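Local coordinates for protein trilobed Protease (Pyrococcus furiosus, PDB 2GOP) that forms the seven-bladed, open-Velcro beta-propeller domain of a protease, a domain that probably controls substrate access to the proteolytic part of the enzyme, at residues A[177-181]-A[182-186]; A[307-310]-A[311-315]. All coordinates share one frame; numbering follows the deposited sequence.

Interaction 1: A[177-181]-A[182-186]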
ATOM      1  N   ILE A 177     -13.248   1.288 -13.656  1.00 38.23           N
ATOM      2  CA  ILE A 177     -13.704   2.642 -13.947  1.00 37.63           C
ATOM      3  C   ILE A 177     -14.539   2.637 -15.218  1.00 37.98           C
ATOM      4  O   ILE A 177     -14.409   1.729 -16.047  1.00 36.60           O
ATOM      5  CB  ILE A 177     -12.520   3.646 -14.117  1.00 39.69           C
ATOM      6  CG1 ILE A 177     -11.588   3.205 -15.246  1.00 37.98           C
ATOM      7  CG2 ILE A 177     -11.702   3.780 -12.808  1.00 38.22           C
ATOM      8  CD1 ILE A 177     -10.699   4.316 -15.763  1.00 36.97           C
ATOM      9  N   TRP A 178     -15.413   3.633 -15.366  1.00 35.78           N
ATOM     10  CA  TRP A 178     -16.172   3.790 -16.604  1.00 37.02           C
ATOM     11  C   TRP A 178     -15.228   4.269 -17.705  1.00 37.80           C
ATOM     12  O   TRP A 178     -14.342   5.090 -17.455  1.00 32.43           O
ATOM     13  CB  TRP A 178     -17.277   4.839 -16.460  1.00 37.22           C
ATOM     14  CG  TRP A 178     -18.493   4.417 -15.702  1.00 36.05           C
ATOM     15  CD1 TRP A 178     -18.874   4.860 -14.474  1.00 37.44           C
ATOM     16  CD2 TRP A 178     -19.507   3.500 -16.129  1.00 36.72           C
ATOM     17  NE1 TRP A 178     -20.039   4.266 -14.103  1.00 37.11           N
ATOM     18  CE2 TRP A 178     -20.458   3.427 -15.097  1.00 36.57           C
ATOM     19  CE3 TRP A 178     -19.703   2.727 -17.286  1.00 37.36           C
ATOM     20  CZ2 TRP A 178     -21.591   2.611 -15.174  1.00 34.93           C
ATOM     21  CZ3 TRP A 178     -20.837   1.912 -17.360  1.00 36.27           C
ATOM     22  CH2 TRP A 178     -21.760   1.865 -16.309  1.00 36.65           C
ATOM     23  N   HIS A 179     -15.424   3.743 -18.912  1.00 38.61           N
ATOM     24  CA  HIS A 179     -14.850   4.314 -20.124  1.00 37.70           C
ATOM     25  C   HIS A 179     -15.984   4.425 -21.131  1.00 37.08           C
ATOM     26  O   HIS A 179     -16.268   3.478 -21.876  1.00 36.08           O
ATOM     27  CB  HIS A 179     -13.711   3.462 -20.677  1.00 36.01           C
ATOM     28  CG  HIS A 179     -13.046   4.069 -21.877  1.00 37.63           C
ATOM     29  ND1 HIS A 179     -12.508   5.343 -21.868  1.00 34.52           N
ATOM     30  CD2 HIS A 179     -12.837   3.581 -23.123  1.00 35.46           C
ATOM     31  CE1 HIS A 179     -12.005   5.612 -23.059  1.00 36.18           C
ATOM     32  NE2 HIS A 179     -12.186   4.556 -23.839  1.00 34.91           N
ATOM     33  N   ARG A 180     -16.616   5.593 -21.143  1.00 35.28           N
ATOM     34  CA  ARG A 180     -17.935   5.789 -21.762  1.00 38.21           C
ATOM     35  C   ARG A 180     -18.925   4.743 -21.225  1.00 36.59           C
ATOM     36  O   ARG A 180     -19.153   4.734 -20.023  1.00 34.86           O
ATOM     37  CB  ARG A 180     -17.837   5.873 -23.280  1.00 38.15           C
ATOM     38  CG  ARG A 180     -17.020   7.102 -23.737  1.00 41.50           C
ATOM     39  CD  ARG A 180     -17.476   7.650 -25.074  1.00 46.26           C
ATOM     40  NE  ARG A 180     -16.721   8.835 -25.509  1.00 50.66           N
ATOM     41  CZ  ARG A 180     -16.916  10.083 -25.068  1.00 54.00           C
ATOM     42  NH1 ARG A 180     -17.837  10.351 -24.150  1.00 55.04           N
ATOM     43  NH2 ARG A 180     -16.179  11.080 -25.549  1.00 55.14           N
ATOM     44  N   ASP A 181     -19.486   3.869 -22.064  1.00 33.60           N
ATOM     45  CA  ASP A 181     -20.419   2.850 -21.575  1.00 36.73           C
ATOM     46  C   ASP A 181     -19.758   1.514 -21.250  1.00 38.41           C
ATOM     47  O   ASP A 181     -20.437   0.557 -20.863  1.00 37.87           O
ATOM     48  CB  ASP A 181     -21.564   2.653 -22.565  1.00 36.16           C
ATOM     49  CG  ASP A 181     -22.645   3.715 -22.426  1.00 37.87           C
ATOM     50  OD1 ASP A 181     -22.855   4.251 -21.299  1.00 37.90           O
ATOM     51  OD2 ASP A 181     -23.279   4.011 -23.449  1.00 39.89           O
ATOM     52  N   LYS A 182     -18.435   1.451 -21.388  1.00 38.39           N
ATOM     53  CA  LYS A 182     -17.690   0.258 -21.041  1.00 37.01           C
ATOM     54  C   LYS A 182     -17.044   0.420 -19.674  1.00 36.63           C
ATOM     55  O   LYS A 182     -16.958   1.515 -19.131  1.00 35.34           O
ATOM     56  CB  LYS A 182     -16.625  -0.033 -22.095  1.00 36.99           C
ATOM     57  CG  LYS A 182     -17.169  -0.255 -23.480  1.00 36.23           C
ATOM     58  CD  LYS A 182     -16.119  -0.844 -24.407  1.00 36.34           C
ATOM     59  CE  LYS A 182     -16.589  -0.851 -25.865  1.00 35.15           C
ATOM     60  NZ  LYS A 182     -15.637  -1.532 -26.787  1.00 35.88           N
ATOM     61  N   ILE A 183     -16.597  -0.691 -19.110  1.00 37.76           N
ATOM     62  CA  ILE A 183     -15.888  -0.663 -17.850  1.00 36.52           C
ATOM     63  C   ILE A 183     -14.478  -1.195 -18.087  1.00 36.61           C
ATOM     64  O   ILE A 183     -14.282  -2.264 -18.687  1.00 34.98           O
ATOM     65  CB  ILE A 183     -16.613  -1.485 -16.756  1.00 39.22           C
ATOM     66  CG1 ILE A 183     -18.007  -0.891 -16.486  1.00 40.15           C
ATOM     67  CG2 ILE A 183     -15.818  -1.469 -15.466  1.00 35.93           C
ATOM     68  CD1 ILE A 183     -18.983  -1.904 -15.948  1.00 44.73           C
ATOM     69  N   VAL A 184     -13.499  -0.422 -17.634  1.00 35.99           N
ATOM     70  CA  VAL A 184     -12.102  -0.839 -17.701  1.00 34.92           C
ATOM     71  C   VAL A 184     -11.777  -1.491 -16.367  1.00 34.66           C
ATOM     72  O   VAL A 184     -11.951  -0.878 -15.327  1.00 36.37           O
ATOM     73  CB  VAL A 184     -11.191   0.366 -17.942  1.00 35.81           C
ATOM     74  CG1 VAL A 184      -9.703  -0.024 -17.814  1.00 36.73           C
ATOM     75  CG2 VAL A 184     -11.511   0.972 -19.313  1.00 37.97           C
ATOM     76  N   VAL A 185     -11.299  -2.726 -16.415  1.00 30.70           N
ATOM     77  CA  VAL A 185     -11.142  -3.544 -15.224  1.00 32.95           C
ATOM     78  C   VAL A 185      -9.687  -3.930 -15.021  1.00 33.10           C
ATOM     79  O   VAL A 185      -9.069  -4.531 -15.905  1.00 32.28           O
ATOM     80  CB  VAL A 185     -12.001  -4.808 -15.312  1.00 31.40           C
ATOM     81  CG1 VAL A 185     -11.838  -5.669 -14.059  1.00 31.11           C
ATOM     82  CG2 VAL A 185     -13.475  -4.430 -15.512  1.00 34.82           C
ATOM     83  N   ASN A 186      -9.166  -3.576 -13.843  1.00 34.75           N
ATOM     84  CA  ASN A 186      -7.820  -3.916 -13.415  1.00 33.87           C
ATOM     85  C   ASN A 186      -7.861  -5.150 -12.524  1.00 34.40           C
ATOM     86  O   ASN A 186      -8.530  -5.142 -11.500  1.00 31.37           O
ATOM     87  CB  ASN A 186      -7.199  -2.762 -12.625  1.00 33.43           C
ATOM     88  CG  ASN A 186      -7.333  -1.435 -13.328  1.00 35.71           C
ATOM     89  OD1 ASN A 186      -6.848  -1.278 -14.434  1.00 35.79           O
ATOM     90  ND2 ASN A 186      -7.958  -0.457 -12.670  1.00 34.24           N
TER

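Interaction 2: A[307-310]-A[311-315]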
ATOM      1  N   PHE A 307      -8.961  16.253  -4.304  1.00 38.26           N
ATOM      2  CA  PHE A 307      -9.495  17.289  -5.158  1.00 37.68           C
ATOM      3  C   PHE A 307     -10.450  16.666  -6.156  1.00 38.18           C
ATOM      4  O   PHE A 307     -10.536  15.442  -6.276  1.00 38.94           O
ATOM      5  CB  PHE A 307      -8.360  17.985  -5.917  1.00 39.18           C
ATOM      6  CG  PHE A 307      -7.710  17.102  -6.948  1.00 37.88           C
ATOM      7  CD1 PHE A 307      -6.719  16.203  -6.585  1.00 41.84           C
ATOM      8  CD2 PHE A 307      -8.108  17.159  -8.268  1.00 41.49           C
ATOM      9  CE1 PHE A 307      -6.141  15.373  -7.527  1.00 39.95           C
ATOM     10  CE2 PHE A 307      -7.532  16.328  -9.210  1.00 43.21           C
ATOM     11  CZ  PHE A 307      -6.555  15.435  -8.830  1.00 37.23           C
ATOM     12  N   ASP A 308     -11.149  17.517  -6.891  1.00 38.65           N
ATOM     13  CA  ASP A 308     -11.977  17.065  -7.996  1.00 38.77           C
ATOM     14  C   ASP A 308     -12.048  18.182  -9.007  1.00 37.06           C
ATOM     15  O   ASP A 308     -11.745  19.326  -8.687  1.00 36.84           O
ATOM     16  CB  ASP A 308     -13.375  16.712  -7.490  1.00 38.30           C
ATOM     17  CG  ASP A 308     -14.154  15.857  -8.452  1.00 39.30           C
ATOM     18  OD1 ASP A 308     -13.553  15.242  -9.362  1.00 41.65           O
ATOM     19  OD2 ASP A 308     -15.387  15.793  -8.277  1.00 39.37           O
ATOM     20  N   VAL A 309     -12.452  17.852 -10.226  1.00 40.64           N
ATOM     21  CA  VAL A 309     -12.543  18.841 -11.300  1.00 40.49           C
ATOM     22  C   VAL A 309     -13.714  18.536 -12.241  1.00 40.60           C
ATOM     23  O   VAL A 309     -13.932  17.392 -12.636  1.00 39.35           O
ATOM     24  CB  VAL A 309     -11.212  18.927 -12.098  1.00 41.45           C
ATOM     25  CG1 VAL A 309     -10.739  17.531 -12.531  1.00 44.52           C
ATOM     26  CG2 VAL A 309     -11.358  19.839 -13.301  1.00 41.35           C
ATOM     27  N   ASP A 310     -14.486  19.569 -12.563  1.00 41.66           N
ATOM     28  CA  ASP A 310     -15.472  19.485 -13.638  1.00 42.13           C
ATOM     29  C   ASP A 310     -15.413  20.815 -14.395  1.00 43.41           C
ATOM     30  O   ASP A 310     -14.499  21.005 -15.199  1.00 45.58           O
ATOM     31  CB  ASP A 310     -16.865  19.130 -13.087  1.00 41.27           C
ATOM     32  CG  ASP A 310     -17.909  18.917 -14.186  1.00 41.67           C
ATOM     33  OD1 ASP A 310     -17.617  18.232 -15.187  1.00 39.70           O
ATOM     34  OD2 ASP A 310     -19.034  19.435 -14.039  1.00 42.34           O
ATOM     35  N   GLU A 311     -16.329  21.743 -14.129  1.00 43.30           N
ATOM     36  CA  GLU A 311     -16.240  23.084 -14.720  1.00 46.39           C
ATOM     37  C   GLU A 311     -15.227  23.921 -13.956  1.00 46.86           C
ATOM     38  O   GLU A 311     -14.589  24.819 -14.518  1.00 45.97           O
ATOM     39  CB  GLU A 311     -17.602  23.784 -14.698  1.00 47.20           C
ATOM     40  CG  GLU A 311     -18.606  23.189 -15.671  1.00 49.72           C
ATOM     41  CD  GLU A 311     -19.988  23.799 -15.535  1.00 51.65           C
ATOM     42  OE1 GLU A 311     -20.889  23.391 -16.302  1.00 54.97           O
ATOM     43  OE2 GLU A 311     -20.175  24.677 -14.657  1.00 55.82           O
ATOM     44  N   ILE A 312     -15.091  23.589 -12.674  1.00 46.05           N
ATOM     45  CA  ILE A 312     -14.233  24.276 -11.727  1.00 44.90           C
ATOM     46  C   ILE A 312     -13.345  23.232 -11.041  1.00 42.18           C
ATOM     47  O   ILE A 312     -13.670  22.053 -11.043  1.00 40.10           O
ATOM     48  CB  ILE A 312     -15.120  25.020 -10.684  1.00 47.79           C
ATOM     49  CG1 ILE A 312     -14.568  26.411 -10.395  1.00 52.76           C
ATOM     50  CG2 ILE A 312     -15.349  24.188  -9.411  1.00 48.65           C
ATOM     51  CD1 ILE A 312     -15.018  27.430 -11.437  1.00 56.61           C
ATOM     52  N   VAL A 313     -12.220  23.651 -10.473  1.00 41.75           N
ATOM     53  CA  VAL A 313     -11.416  22.750  -9.641  1.00 41.56           C
ATOM     54  C   VAL A 313     -11.762  22.983  -8.178  1.00 38.64           C
ATOM     55  O   VAL A 313     -11.914  24.121  -7.764  1.00 40.79           O
ATOM     56  CB  VAL A 313      -9.895  22.944  -9.829  1.00 40.45           C
ATOM     57  CG1 VAL A 313      -9.130  21.952  -8.934  1.00 38.24           C
ATOM     58  CG2 VAL A 313      -9.507  22.772 -11.292  1.00 40.22           C
ATOM     59  N   VAL A 314     -11.894  21.894  -7.419  1.00 38.96           N
ATOM     60  CA  VAL A 314     -12.176  21.962  -5.982  0.50 39.44           C
ATOM     61  C   VAL A 314     -11.179  21.087  -5.242  1.00 40.77           C
ATOM     62  O   VAL A 314     -10.805  20.016  -5.718  1.00 40.64           O
ATOM     63  CB  VAL A 314     -13.624  21.498  -5.638  0.50 39.19           C
ATOM     64  CG1 VAL A 314     -13.752  19.972  -5.681  0.50 30.91           C
ATOM     65  CG2 VAL A 314     -14.048  22.022  -4.272  0.50 38.57           C
ATOM     66  N   TYR A 315     -10.741  21.540  -4.081  1.00 41.40           N
ATOM     67  CA  TYR A 315      -9.799  20.751  -3.303  1.00 39.84           C
ATOM     68  C   TYR A 315      -9.870  21.094  -1.833  1.00 40.05           C
ATOM     69  O   TYR A 315     -10.333  22.185  -1.452  1.00 41.61           O
ATOM     70  CB  TYR A 315      -8.369  20.932  -3.834  1.00 38.07           C
ATOM     71  CG  TYR A 315      -7.930  22.382  -4.023  1.00 39.22           C
ATOM     72  CD1 TYR A 315      -7.404  23.127  -2.969  1.00 34.30           C
ATOM     73  CD2 TYR A 315      -8.016  22.990  -5.267  1.00 41.30           C
ATOM     74  CE1 TYR A 315      -6.987  24.447  -3.156  1.00 34.52           C
ATOM     75  CE2 TYR A 315      -7.598  24.302  -5.466  1.00 37.81           C
ATOM     76  CZ  TYR A 315      -7.095  25.024  -4.410  1.00 36.69           C
ATOM     77  OH  TYR A 315      -6.706  26.322  -4.631  1.00 40.01           O
TER

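Interaction 1: A[177-181]-A[182-186]
His179 and Lys182 close the hairpin with a pair of backbone bonds: His179 N reaches Lys182 O at 2.7 Å, and Lys182 N returns to His179 O at 3.0 Å. At the next hydrogen-bonded pair, Ile177 N meets Val184 O, and Val184 N gives Ile177 O a 2.8 Å bond. On the face of Ile177, His179 and Val184, Val184 CG2 touches His179 CB at 3.6 Å, while Ile177 CG1 lies alongside Val184 CB at 3.9 Å. Here 179-182 is a type II' turn, a two-residue beta hairpin joining the first two strands of a four-stranded propeller blade. On the other face Trp178 and Ile183 form a non-hydrogen-bonded pair; the indole's CE3 and CZ3 both lie 4.1 Å from Ile183 CG1, which is brought against the ring by its setting anti to the carbonyl carbon of Ile183 (chi1 -62°). Trp178 CE3 is nearer still to Lys182 O, at 3.5 Å. Ile156 and Leu119 of the preceding blade pack against both side chains. In the next shell, Ser224 OG is hydrogen-bonded to His179 ND1, Lys117 pairs with the Asp181 carboxylate, and Arg180 forms salt bridges with Glu113 and Glu227.

Interaction 2: A[307-310]-A[311-315]
Asp308 and Val314 form the hydrogen-bonded pair of this hairpin: Asp308 N binds Val314 O at 2.8 Å, and Val314 N binds Asp308 O at 2.9 Å. Nearer the bend, Asp310 N reaches Ile312 O at 3.0 Å. Two CA-H...O contacts support this ladder, including Val309 CA to Ile312 O at 3.4 Å. Apolar contacts fill the face of Phe307, Val309, Val313 and Tyr315. Phe307 CB meets Tyr315 CB at 3.6 Å, and the two rings then diverge; Val309 CG2 touches Val313 CG2 at 4.0 Å. The hairpin builds the first two strands of the last propeller blade, with Tyr276 of the preceding blade against Phe307, Val309 and Val313. Among the charged groups, Asp308 takes Lys269 and the Thr22 amide. Asp310, its CG anti to the backbone N (chi1 -175°), sends OD2 to Gly24 N; an alanine here would probably leave that amide without its acceptor and weaken the tie to the first blade. Glu311 extends alongside Asp310, their carboxylates nearly parallel; the oxygens Asp310 OD2 and Glu311 OE1 stay 4.9 Å apart, so any repulsion is probably mild.

In the fold
Interactions 1 and 2 hold the same place in the fourth and seventh blades, joining first and second strands, but turn differently. Their centres lie 21 Å apart and their nearest atoms about 12 Å, without touching. Interaction 1 is bordered by blades that adjoin it in sequence, through strands 117-123 and 151-158 before it and 219-224 after it. Interaction 2 faces strand 274-281 of the sixth blade and strand 16-23 of the first, so it lies where the ring closes. No strand is exchanged between first and last blades, as the open Velcro topology requires; bonds from the Asp308 and Asp310 carboxylates to the backbone of the first blade probably help to bridge that junction.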